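Local structure of shikimate dehydrogenase (NADP(+)) (Thermotoga maritima, 3U62) at residues P16-E21 with F248-K253; C4-P9 with E35-E40; E45-L50 with M67-P72. The protein probably catalyses the reversible NADPH-linked reduction of 3-dehydroshikimate to shikimate, a step of chorismate biosynthesis on the way to the aromatic amino acids. All blocks are in the same frame, centred on the assembly; numbering follows the deposited sequence.

Contact 1 is largely buried and ties the chain's C-terminal end to helix 15-26; contact 2 is partly buried, and contact 3 lies at the surface. Contact 1 uses the helix, and contact 2 the two strands, of one beta-alpha-beta unit, although their centres are 21 Å apart. Contacts 2 and 3 touch directly: Glu35 OE1 meets Arg48 NH2 in a 2.8 Å salt bridge, and Ile37 packs on Ile49. The chemistry follows position. Backbone hydrogen bonds carry contact 2 within the sheet, whereas contacts 1 and 3 rely on aromatic and aliphatic side chains, with charged groups at their outer margins.

Contact 1 (P16-E21 with F248-K253); sequences PRLYNE and FGEVLK
With chi1 near -79° in Leu18 and -82° in Phe248, both side chains leave their backbones beside the N and anti to the carbonyl carbon, which brings the leucine CB over one face of the phenylalanine ring, 4.2 Å from its centroid. The contact fastens the chain's C-terminal end, from Phe248 onward, to helix 15-26, the crossover helix of the first beta-alpha-beta unit in the substrate-binding domain. Leu18 spreads its two methyls over different partners: CD2 lies 3.7 Å from Glu250 CD, while CD1 packs on Val251, whose side chain also touches Tyr201, a predicted shikimate-binding residue. Beyond Leu18, Phe248 drives its edge into Tyr19 as a T-shaped pair, with planes 78° apart and centroids 5.1 Å apart. The tyrosine hydroxyl is engaged elsewhere, by Asn232. At the outer margin two acceptors face each other, Glu21 OE1 and Glu250 OE1, 3.1 Å apart; such proximity would probably raise the pKa of one carboxylate, and Arg17 NE, 5.0 Å from Glu250 OE2, may ease the charge only at long range. The T-shaped pair is closely centred: Phe248 CZ stands 3.7 Å above the Tyr19 ring plane, over its middle.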
loop_
_atom_site.group_PDB
_atom_site.type_symbol
_atom_site.label_atom_id
_atom_site.label_comp_id
_atom_site.label_asym_id
_atom_site.label_seq_id
_atom_site.Cartn_x
_atom_site.Cartn_y
_atom_site.Cartn_z
ATOM N N PRO A 16 -8.680 -11.418 5.772
ATOM C CA PRO A 16 -9.591 -12.571 5.794
ATOM C C PRO A 16 -10.937 -12.309 6.480
ATOM O O PRO A 16 -11.975 -12.642 5.907
ATOM C CB PRO A 16 -8.791 -13.635 6.548
ATOM C CG PRO A 16 -7.379 -13.292 6.265
ATOM C CD PRO A 16 -7.335 -11.790 6.254
ATOM N N ARG A 17 -10.923 -11.717 7.672
ATOM C CA ARG A 17 -12.165 -11.447 8.408
ATOM C C ARG A 17 -13.113 -10.541 7.620
ATOM O O ARG A 17 -14.325 -10.773 7.602
ATOM C CB ARG A 17 -11.878 -10.847 9.793
ATOM C CG ARG A 17 -11.241 -9.468 9.744
ATOM C CD ARG A 17 -11.298 -8.720 11.056
ATOM N NE ARG A 17 -10.707 -7.387 10.898
ATOM C CZ ARG A 17 -10.199 -6.653 11.885
ATOM N NH1 ARG A 17 -10.197 -7.109 13.132
ATOM N NH2 ARG A 17 -9.684 -5.458 11.624
ATOM N N LEU A 18 -12.555 -9.522 6.966
ATOM C CA LEU A 18 -13.350 -8.543 6.229
ATOM C C LEU A 18 -13.947 -9.100 4.940
ATOM O O LEU A 18 -15.145 -8.936 4.699
ATOM C CB LEU A 18 -12.541 -7.272 5.954
ATOM C CG LEU A 18 -12.431 -6.300 7.135
ATOM C CD1 LEU A 18 -11.220 -5.400 6.962
ATOM C CD2 LEU A 18 -13.710 -5.471 7.298
ATOM N N TYR A 19 -13.126 -9.754 4.120
ATOM C CA TYR A 19 -13.625 -10.353 2.883
ATOM C C TYR A 19 -14.634 -11.468 3.163
ATOM O O TYR A 19 -15.649 -11.567 2.472
ATOM C CB TYR A 19 -12.482 -10.875 2.013
ATOM C CG TYR A 19 -11.660 -9.808 1.318
ATOM C CD1 TYR A 19 -10.537 -9.257 1.935
ATOM C CD2 TYR A 19 -11.987 -9.367 0.034
ATOM C CE1 TYR A 19 -9.768 -8.286 1.301
ATOM C CE2 TYR A 19 -11.223 -8.393 -0.610
ATOM C CZ TYR A 19 -10.116 -7.860 0.030
ATOM O OH TYR A 19 -9.354 -6.900 -0.595
ATOM N N ASN A 20 -14.362 -12.295 4.172
ATOM C CA ASN A 20 -15.281 -13.371 4.549
ATOM C C ASN A 20 -16.621 -12.869 5.080
ATOM O O ASN A 20 -17.665 -13.458 4.779
ATOM C CB ASN A 20 -14.633 -14.332 5.547
ATOM C CG ASN A 20 -13.611 -15.244 4.898
ATOM O OD1 ASN A 20 -13.837 -15.783 3.814
ATOM N ND2 ASN A 20 -12.477 -15.429 5.565
ATOM N N GLU A 21 -16.592 -11.795 5.871
ATOM C CA GLU A 21 -17.825 -11.159 6.341
ATOM C C GLU A 21 -18.592 -10.575 5.155
ATOM O O GLU A 21 -19.816 -10.686 5.083
ATOM C CB GLU A 21 -17.532 -10.065 7.376
ATOM C CG GLU A 21 -18.784 -9.467 8.035
ATOM C CD GLU A 21 -18.493 -8.271 8.938
ATOM O OE1 GLU A 21 -17.338 -7.785 8.969
ATOM O OE2 GLU A 21 -19.432 -7.812 9.626
ATOM N N PHE A 248 -16.975 -3.201 4.714
ATOM C CA PHE A 248 -15.652 -2.580 4.693
ATOM C C PHE A 248 -15.632 -1.158 5.258
ATOM O O PHE A 248 -14.569 -0.649 5.609
ATOM C CB PHE A 248 -15.049 -2.612 3.286
ATOM C CG PHE A 248 -14.395 -3.919 2.937
ATOM C CD1 PHE A 248 -15.159 -5.008 2.523
ATOM C CD2 PHE A 248 -13.013 -4.064 3.021
ATOM C CE1 PHE A 248 -14.556 -6.221 2.196
ATOM C CE2 PHE A 248 -12.402 -5.276 2.699
ATOM C CZ PHE A 248 -13.175 -6.355 2.285
ATOM N N GLY A 249 -16.801 -0.527 5.349
ATOM C CA GLY A 249 -16.913 0.807 5.941
ATOM C C GLY A 249 -16.468 0.862 7.395
ATOM O O GLY A 249 -16.195 1.945 7.923
ATOM N N GLU A 250 -16.394 -0.307 8.036
ATOM C CA GLU A 250 -15.965 -0.403 9.434
ATOM C C GLU A 250 -14.494 -0.019 9.638
ATOM O O GLU A 250 -14.109 0.388 10.739
ATOM C CB GLU A 250 -16.267 -1.796 10.017
ATOM C CG GLU A 250 -15.301 -2.906 9.604
ATOM C CD GLU A 250 -15.695 -4.266 10.158
ATOM O OE1 GLU A 250 -16.710 -4.846 9.685
ATOM O OE2 GLU A 250 -14.984 -4.767 11.061
ATOM N N VAL A 251 -13.680 -0.138 8.588
ATOM C CA VAL A 251 -12.269 0.262 8.664
ATOM C C VAL A 251 -12.103 1.782 8.695
ATOM O O VAL A 251 -11.031 2.288 9.028
ATOM C CB VAL A 251 -11.394 -0.343 7.521
ATOM C CG1 VAL A 251 -11.580 -1.850 7.437
ATOM C CG2 VAL A 251 -11.686 0.320 6.172
ATOM N N LEU A 252 -13.171 2.501 8.357
ATOM C CA LEU A 252 -13.109 3.952 8.228
ATOM C C LEU A 252 -13.480 4.699 9.503
ATOM O O LEU A 252 -13.279 5.915 9.595
ATOM C CB LEU A 252 -13.977 4.425 7.054
ATOM C CG LEU A 252 -13.627 3.851 5.675
ATOM C CD1 LEU A 252 -14.545 4.438 4.610
ATOM C CD2 LEU A 252 -12.160 4.092 5.315
ATOM N N LYS A 253 -14.018 3.983 10.485
ATOM C CA LYS A 253 -14.390 4.620 11.745
ATOM C C LYS A 253 -13.636 4.029 12.928
ATOM O O LYS A 253 -12.946 4.749 13.659
ATOM C CB LYS A 253 -15.911 4.593 11.964
ATOM C CG LYS A 253 -16.594 3.244 11.757
ATOM C CD LYS A 253 -18.079 3.452 11.461
ATOM C CE LYS A 253 -18.830 2.129 11.383
ATOM N NZ LYS A 253 -19.071 1.534 12.730
ATOM O OXT LYS A 253 -13.682 2.820 13.178
#

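Contact 2 (C4-P9 with E35-E40); sequences CIIGYP and EEIPPE
Ile6 and Glu35 sit side by side on the parallel strands 2-7 and 31-36, anchoring the tight part of the contact. Glu35 N donates to Ile5 O at 2.9 Å, close to straight at 163°, and Glu35 O receives a weak, long bond from Gly7 N at 3.4 Å, bracketing Ile6 as parallel pairing does. Two residues past Glu35, Ile37 N donates to Gly7 O at 3.0 Å. On the Ile6 side of the sheet, Ile6 CG2 packs 3.9 Å from Glu35 CB and meets Ile37 CD1.

Past Gly7, at the exposed margin, the Tyr8 ring lies over Pro38, whose CA is 3.8 Å from the ring centroid in a CH-pi contact. Glu36 runs extended from a chi1 of -160°, passing its CG by Tyr8 CD1 at 3.6 Å and carrying OE2 alongside Pro9 CA, where it accepts a hydrogen bond from Val10 N and forms a salt bridge with Arg11. With an alanine here, Arg11 would probably lose this carboxylate partner and Val10 N its acceptor, leaving the turn at the cis Tyr8-Pro9 peptide less firmly held. Directional backbone bonds fix the strand register, while proline-aromatic contacts and one carboxylate hold the margin.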
loop_
_atom_site.group_PDB
_atom_site.type_symbol
_atom_site.label_atom_id
_atom_site.label_comp_id
_atom_site.label_asym_id
_atom_site.label_seq_id
_atom_site.Cartn_x
_atom_site.Cartn_y
_atom_site.Cartn_z
ATOM N N CYS A 4 -7.020 -15.580 -1.161
ATOM C CA CYS A 4 -6.233 -15.469 0.061
ATOM C C CYS A 4 -5.334 -14.247 -0.013
ATOM O O CYS A 4 -5.311 -13.535 -1.025
ATOM C CB CYS A 4 -5.390 -16.730 0.299
ATOM S SG CYS A 4 -4.165 -17.087 -0.985
ATOM N N ILE A 5 -4.609 -13.995 1.068
ATOM C CA ILE A 5 -3.527 -13.030 1.050
ATOM C C ILE A 5 -2.220 -13.778 1.301
ATOM O O ILE A 5 -2.125 -14.597 2.220
ATOM C CB ILE A 5 -3.748 -11.878 2.073
ATOM C CG1 ILE A 5 -2.599 -10.862 2.027
ATOM C CG2 ILE A 5 -3.984 -12.412 3.492
ATOM C CD1 ILE A 5 -2.974 -9.537 1.405
ATOM N N ILE A 6 -1.224 -13.510 0.462
ATOM C CA ILE A 6 0.098 -14.104 0.626
ATOM C C ILE A 6 1.102 -13.031 1.034
ATOM O O ILE A 6 0.982 -11.868 0.638
ATOM C CB ILE A 6 0.566 -14.891 -0.642
ATOM C CG1 ILE A 6 0.803 -13.953 -1.838
ATOM C CG2 ILE A 6 -0.459 -15.968 -1.024
ATOM C CD1 ILE A 6 2.269 -13.518 -2.002
ATOM N N GLY A 7 2.083 -13.430 1.838
ATOM C CA GLY A 7 3.086 -12.504 2.346
ATOM C C GLY A 7 3.884 -13.100 3.485
ATOM O O GLY A 7 3.780 -14.298 3.769
ATOM N N TYR A 8 4.688 -12.255 4.128
ATOM C CA TYR A 8 5.562 -12.667 5.218
ATOM C C TYR A 8 6.048 -11.428 5.966
ATOM O O TYR A 8 6.988 -10.766 5.519
ATOM C CB TYR A 8 6.754 -13.447 4.666
ATOM C CG TYR A 8 7.506 -14.250 5.691
ATOM C CD1 TYR A 8 6.956 -15.414 6.229
ATOM C CD2 TYR A 8 8.776 -13.863 6.109
ATOM C CE1 TYR A 8 7.642 -16.164 7.166
ATOM C CE2 TYR A 8 9.475 -14.607 7.047
ATOM C CZ TYR A 8 8.902 -15.757 7.569
ATOM O OH TYR A 8 9.589 -16.500 8.501
ATOM N N PRO A 9 5.409 -11.101 7.106
ATOM C CA PRO A 9 4.314 -11.829 7.753
ATOM C C PRO A 9 2.938 -11.512 7.161
ATOM O O PRO A 9 2.774 -10.496 6.477
ATOM C CB PRO A 9 4.380 -11.325 9.194
ATOM C CG PRO A 9 4.872 -9.927 9.071
ATOM C CD PRO A 9 5.785 -9.894 7.870
ATOM N N GLU A 35 -1.802 -17.216 3.489
ATOM C CA GLU A 35 -0.656 -18.089 3.271
ATOM C C GLU A 35 0.621 -17.325 3.606
ATOM O O GLU A 35 1.086 -16.493 2.815
ATOM C CB GLU A 35 -0.623 -18.587 1.817
ATOM C CG GLU A 35 -1.898 -19.301 1.341
ATOM C CD GLU A 35 -1.927 -20.794 1.658
ATOM O OE1 GLU A 35 -1.017 -21.291 2.355
ATOM O OE2 GLU A 35 -2.870 -21.478 1.200
ATOM N N GLU A 36 1.173 -17.594 4.788
ATOM C CA GLU A 36 2.416 -16.952 5.210
ATOM C C GLU A 36 3.611 -17.735 4.673
ATOM O O GLU A 36 4.012 -18.756 5.239
ATOM C CB GLU A 36 2.477 -16.810 6.735
ATOM C CG GLU A 36 3.475 -15.762 7.215
ATOM C CD GLU A 36 3.343 -15.476 8.699
ATOM O OE1 GLU A 36 3.893 -16.257 9.509
ATOM O OE2 GLU A 36 2.692 -14.474 9.062
ATOM N N ILE A 37 4.165 -17.241 3.569
ATOM C CA ILE A 37 5.224 -17.933 2.841
ATOM C C ILE A 37 6.545 -17.185 3.004
ATOM O O ILE A 37 6.638 -16.014 2.638
ATOM C CB ILE A 37 4.883 -18.046 1.330
ATOM C CG1 ILE A 37 3.481 -18.640 1.137
ATOM C CG2 ILE A 37 5.937 -18.887 0.604
ATOM C CD1 ILE A 37 2.864 -18.380 -0.231
ATOM N N PRO A 38 7.566 -17.853 3.574
ATOM C CA PRO A 38 8.881 -17.219 3.651
ATOM C C PRO A 38 9.514 -17.072 2.262
ATOM O O PRO A 38 9.257 -17.905 1.387
ATOM C CB PRO A 38 9.690 -18.187 4.522
ATOM C CG PRO A 38 9.008 -19.499 4.383
ATOM C CD PRO A 38 7.555 -19.183 4.210
ATOM N N PRO A 39 10.327 -16.014 2.056
ATOM C CA PRO A 39 10.971 -15.753 0.764
ATOM C C PRO A 39 11.721 -16.962 0.200
ATOM O O PRO A 39 11.685 -17.197 -1.011
ATOM C CB PRO A 39 11.958 -14.628 1.090
ATOM C CG PRO A 39 11.337 -13.911 2.225
ATOM C CD PRO A 39 10.636 -14.959 3.041
ATOM N N GLU A 40 12.377 -17.722 1.075
ATOM C CA GLU A 40 13.153 -18.897 0.678
ATOM C C GLU A 40 12.294 -20.053 0.151
ATOM O O GLU A 40 12.802 -20.940 -0.546
ATOM C CB GLU A 40 14.066 -19.366 1.820
ATOM C CG GLU A 40 13.346 -19.843 3.092
ATOM C CD GLU A 40 13.097 -18.738 4.116
ATOM O OE1 GLU A 40 13.075 -17.543 3.744
ATOM O OE2 GLU A 40 12.917 -19.072 5.307
#

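Contact 3 (E45-L50 with M67-P72); sequences EIRRIL and MRYVEP
Ile46 lays its CG2 methyl over the middle of the Tyr69 ring, 3.6 Å from the centroid and only 11° off the ring normal, a well-centred CH-pi contact. Its chi1 of -168° sends CG1 away from the backbone N and leaves CG2 between the N and the carbonyl carbon, the branch that faces the ring. One turn further along helix 42-52, Leu50 continues the same apolar stripe: CD1 rests 3.9 Å from Tyr69 CB, and CD2 lies 4.1 Å from Val70 CG1, a looser touch. Phe56 of strand 55-58 meets both Ile46 and Leu50, so this stripe also faces the sheet.

The outer end of the tyrosine is handled differently. Arg47 brings NH2 to the ring's edge, near its plane, 4.0 Å from Tyr69 CE2, and the guanidinium stands almost perpendicular to the ring, at 89°. The ring's edge meets a face of the guanidinium, so this is not a cation-pi stack over the ring face. Asp43 OD2 joins both groups, by a salt bridge with Arg47 NH2 and a hydrogen bond with Tyr69 OH, which probably holds the arginine tip beside the phenol and limits rotation of the ring.

Tyr69 and Val70 precede the short edge strand 71-72, so the contact joins that connection to a helix flanking the mixed sheet, as in the alpha/beta substrate-binding domain of shikimate dehydrogenases.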
loop_
_atom_site.group_PDB
_atom_site.type_symbol
_atom_site.label_atom_id
_atom_site.label_comp_id
_atom_site.label_asym_id
_atom_site.label_seq_id
_atom_site.Cartn_x
_atom_site.Cartn_y
_atom_site.Cartn_z
ATOM N N GLU A 45 6.344 -22.794 -3.307
ATOM C CA GLU A 45 5.012 -22.662 -2.702
ATOM C C GLU A 45 4.012 -21.817 -3.495
ATOM O O GLU A 45 2.801 -21.980 -3.323
ATOM C CB GLU A 45 5.107 -22.172 -1.247
ATOM C CG GLU A 45 5.882 -23.104 -0.299
ATOM C CD GLU A 45 5.318 -24.521 -0.233
ATOM O OE1 GLU A 45 4.077 -24.681 -0.138
ATOM O OE2 GLU A 45 6.118 -25.482 -0.269
ATOM N N ILE A 46 4.505 -20.929 -4.361
ATOM C CA ILE A 46 3.622 -20.103 -5.202
ATOM C C ILE A 46 2.897 -20.927 -6.273
ATOM O O ILE A 46 1.789 -20.575 -6.682
ATOM C CB ILE A 46 4.359 -18.874 -5.841
ATOM C CG1 ILE A 46 3.363 -17.873 -6.451
ATOM C CG2 ILE A 46 5.382 -19.314 -6.888
ATOM C CD1 ILE A 46 2.463 -17.170 -5.441
ATOM N N ARG A 47 3.516 -22.022 -6.707
ATOM C CA ARG A 47 2.917 -22.900 -7.713
ATOM C C ARG A 47 1.657 -23.582 -7.174
ATOM O O ARG A 47 0.670 -23.742 -7.900
ATOM C CB ARG A 47 3.943 -23.914 -8.225
ATOM C CG ARG A 47 5.114 -23.253 -8.947
ATOM C CD ARG A 47 6.291 -24.190 -9.167
ATOM N NE ARG A 47 7.511 -23.434 -9.461
ATOM C CZ ARG A 47 7.913 -23.082 -10.680
ATOM N NH1 ARG A 47 7.203 -23.422 -11.751
ATOM N NH2 ARG A 47 9.036 -22.390 -10.831
ATOM N N ARG A 48 1.701 -23.963 -5.898
ATOM C CA ARG A 48 0.547 -24.504 -5.181
ATOM C C ARG A 48 -0.581 -23.468 -5.079
ATOM O O ARG A 48 -1.750 -23.789 -5.303
ATOM C CB ARG A 48 0.981 -24.968 -3.785
ATOM C CG ARG A 48 -0.134 -25.529 -2.912
ATOM C CD ARG A 48 0.361 -25.889 -1.513
ATOM N NE ARG A 48 0.785 -24.722 -0.737
ATOM C CZ ARG A 48 -0.018 -23.977 0.021
ATOM N NH1 ARG A 48 -1.317 -24.257 0.114
ATOM N NH2 ARG A 48 0.481 -22.937 0.685
ATOM N N ILE A 49 -0.208 -22.234 -4.739
ATOM C CA ILE A 49 -1.145 -21.113 -4.618
ATOM C C ILE A 49 -1.871 -20.848 -5.936
ATOM O O ILE A 49 -3.089 -20.652 -5.952
ATOM C CB ILE A 49 -0.422 -19.812 -4.141
ATOM C CG1 ILE A 49 0.250 -20.014 -2.771
ATOM C CG2 ILE A 49 -1.389 -18.604 -4.119
ATOM C CD1 ILE A 49 -0.677 -20.501 -1.661
ATOM N N LEU A 50 -1.116 -20.855 -7.034
ATOM C CA LEU A 50 -1.667 -20.602 -8.366
ATOM C C LEU A 50 -2.670 -21.670 -8.797
ATOM O O LEU A 50 -3.574 -21.394 -9.590
ATOM C CB LEU A 50 -0.547 -20.472 -9.404
ATOM C CG LEU A 50 0.359 -19.236 -9.315
ATOM C CD1 LEU A 50 1.620 -19.437 -10.142
ATOM C CD2 LEU A 50 -0.369 -17.963 -9.739
ATOM N N MET A 67 5.442 -11.289 -9.711
ATOM C CA MET A 67 5.319 -10.844 -11.101
ATOM C C MET A 67 5.802 -11.869 -12.119
ATOM O O MET A 67 5.239 -11.975 -13.211
ATOM C CB MET A 67 6.077 -9.536 -11.314
ATOM C CG MET A 67 5.529 -8.372 -10.521
ATOM S SD MET A 67 6.336 -6.838 -10.982
ATOM C CE MET A 67 5.552 -6.516 -12.579
ATOM N N ARG A 68 6.843 -12.617 -11.757
ATOM C CA ARG A 68 7.414 -13.641 -12.628
ATOM C C ARG A 68 6.428 -14.781 -12.906
ATOM O O ARG A 68 6.549 -15.484 -13.914
ATOM C CB ARG A 68 8.710 -14.193 -12.021
ATOM C CG ARG A 68 9.541 -15.043 -12.978
ATOM C CD ARG A 68 10.636 -15.830 -12.274
ATOM N NE ARG A 68 11.589 -16.360 -13.248
ATOM C CZ ARG A 68 12.542 -17.253 -12.990
ATOM N NH1 ARG A 68 12.695 -17.750 -11.768
ATOM N NH2 ARG A 68 13.346 -17.655 -13.966
ATOM N N TYR A 69 5.445 -14.944 -12.025
ATOM C CA TYR A 69 4.545 -16.097 -12.074
ATOM C C TYR A 69 3.165 -15.790 -12.655
ATOM O O TYR A 69 2.329 -16.687 -12.790
ATOM C CB TYR A 69 4.426 -16.727 -10.683
ATOM C CG TYR A 69 5.762 -17.143 -10.110
ATOM C CD1 TYR A 69 6.526 -16.252 -9.357
ATOM C CD2 TYR A 69 6.274 -18.422 -10.337
ATOM C CE1 TYR A 69 7.759 -16.623 -8.837
ATOM C CE2 TYR A 69 7.508 -18.804 -9.818
ATOM C CZ TYR A 69 8.244 -17.897 -9.068
ATOM O OH TYR A 69 9.464 -18.260 -8.549
ATOM N N VAL A 70 2.939 -14.524 -13.003
ATOM C CA VAL A 70 1.675 -14.084 -13.600
ATOM C C VAL A 70 1.936 -13.172 -14.801
ATOM O O VAL A 70 3.087 -12.853 -15.106
ATOM C CB VAL A 70 0.762 -13.358 -12.566
ATOM C CG1 VAL A 70 0.314 -14.307 -11.457
ATOM C CG2 VAL A 70 1.447 -12.117 -11.991
ATOM N N GLU A 71 0.866 -12.769 -15.484
ATOM C CA GLU A 71 0.956 -11.788 -16.561
ATOM C C GLU A 71 0.511 -10.426 -16.023
ATOM O O GLU A 71 -0.690 -10.183 -15.865
ATOM C CB GLU A 71 0.100 -12.219 -17.757
ATOM C CG GLU A 71 0.180 -11.295 -18.964
ATOM C CD GLU A 71 -0.722 -11.746 -20.096
ATOM O OE1 GLU A 71 -0.320 -12.660 -20.849
ATOM O OE2 GLU A 71 -1.831 -11.183 -20.234
ATOM N N PRO A 72 1.477 -9.536 -15.727
ATOM C CA PRO A 72 1.127 -8.256 -15.114
ATOM C C PRO A 72 0.527 -7.255 -16.094
ATOM O O PRO A 72 0.849 -7.276 -17.287
ATOM C CB PRO A 72 2.469 -7.743 -14.585
ATOM C CG PRO A 72 3.487 -8.364 -15.466
ATOM C CD PRO A 72 2.936 -9.691 -15.896
#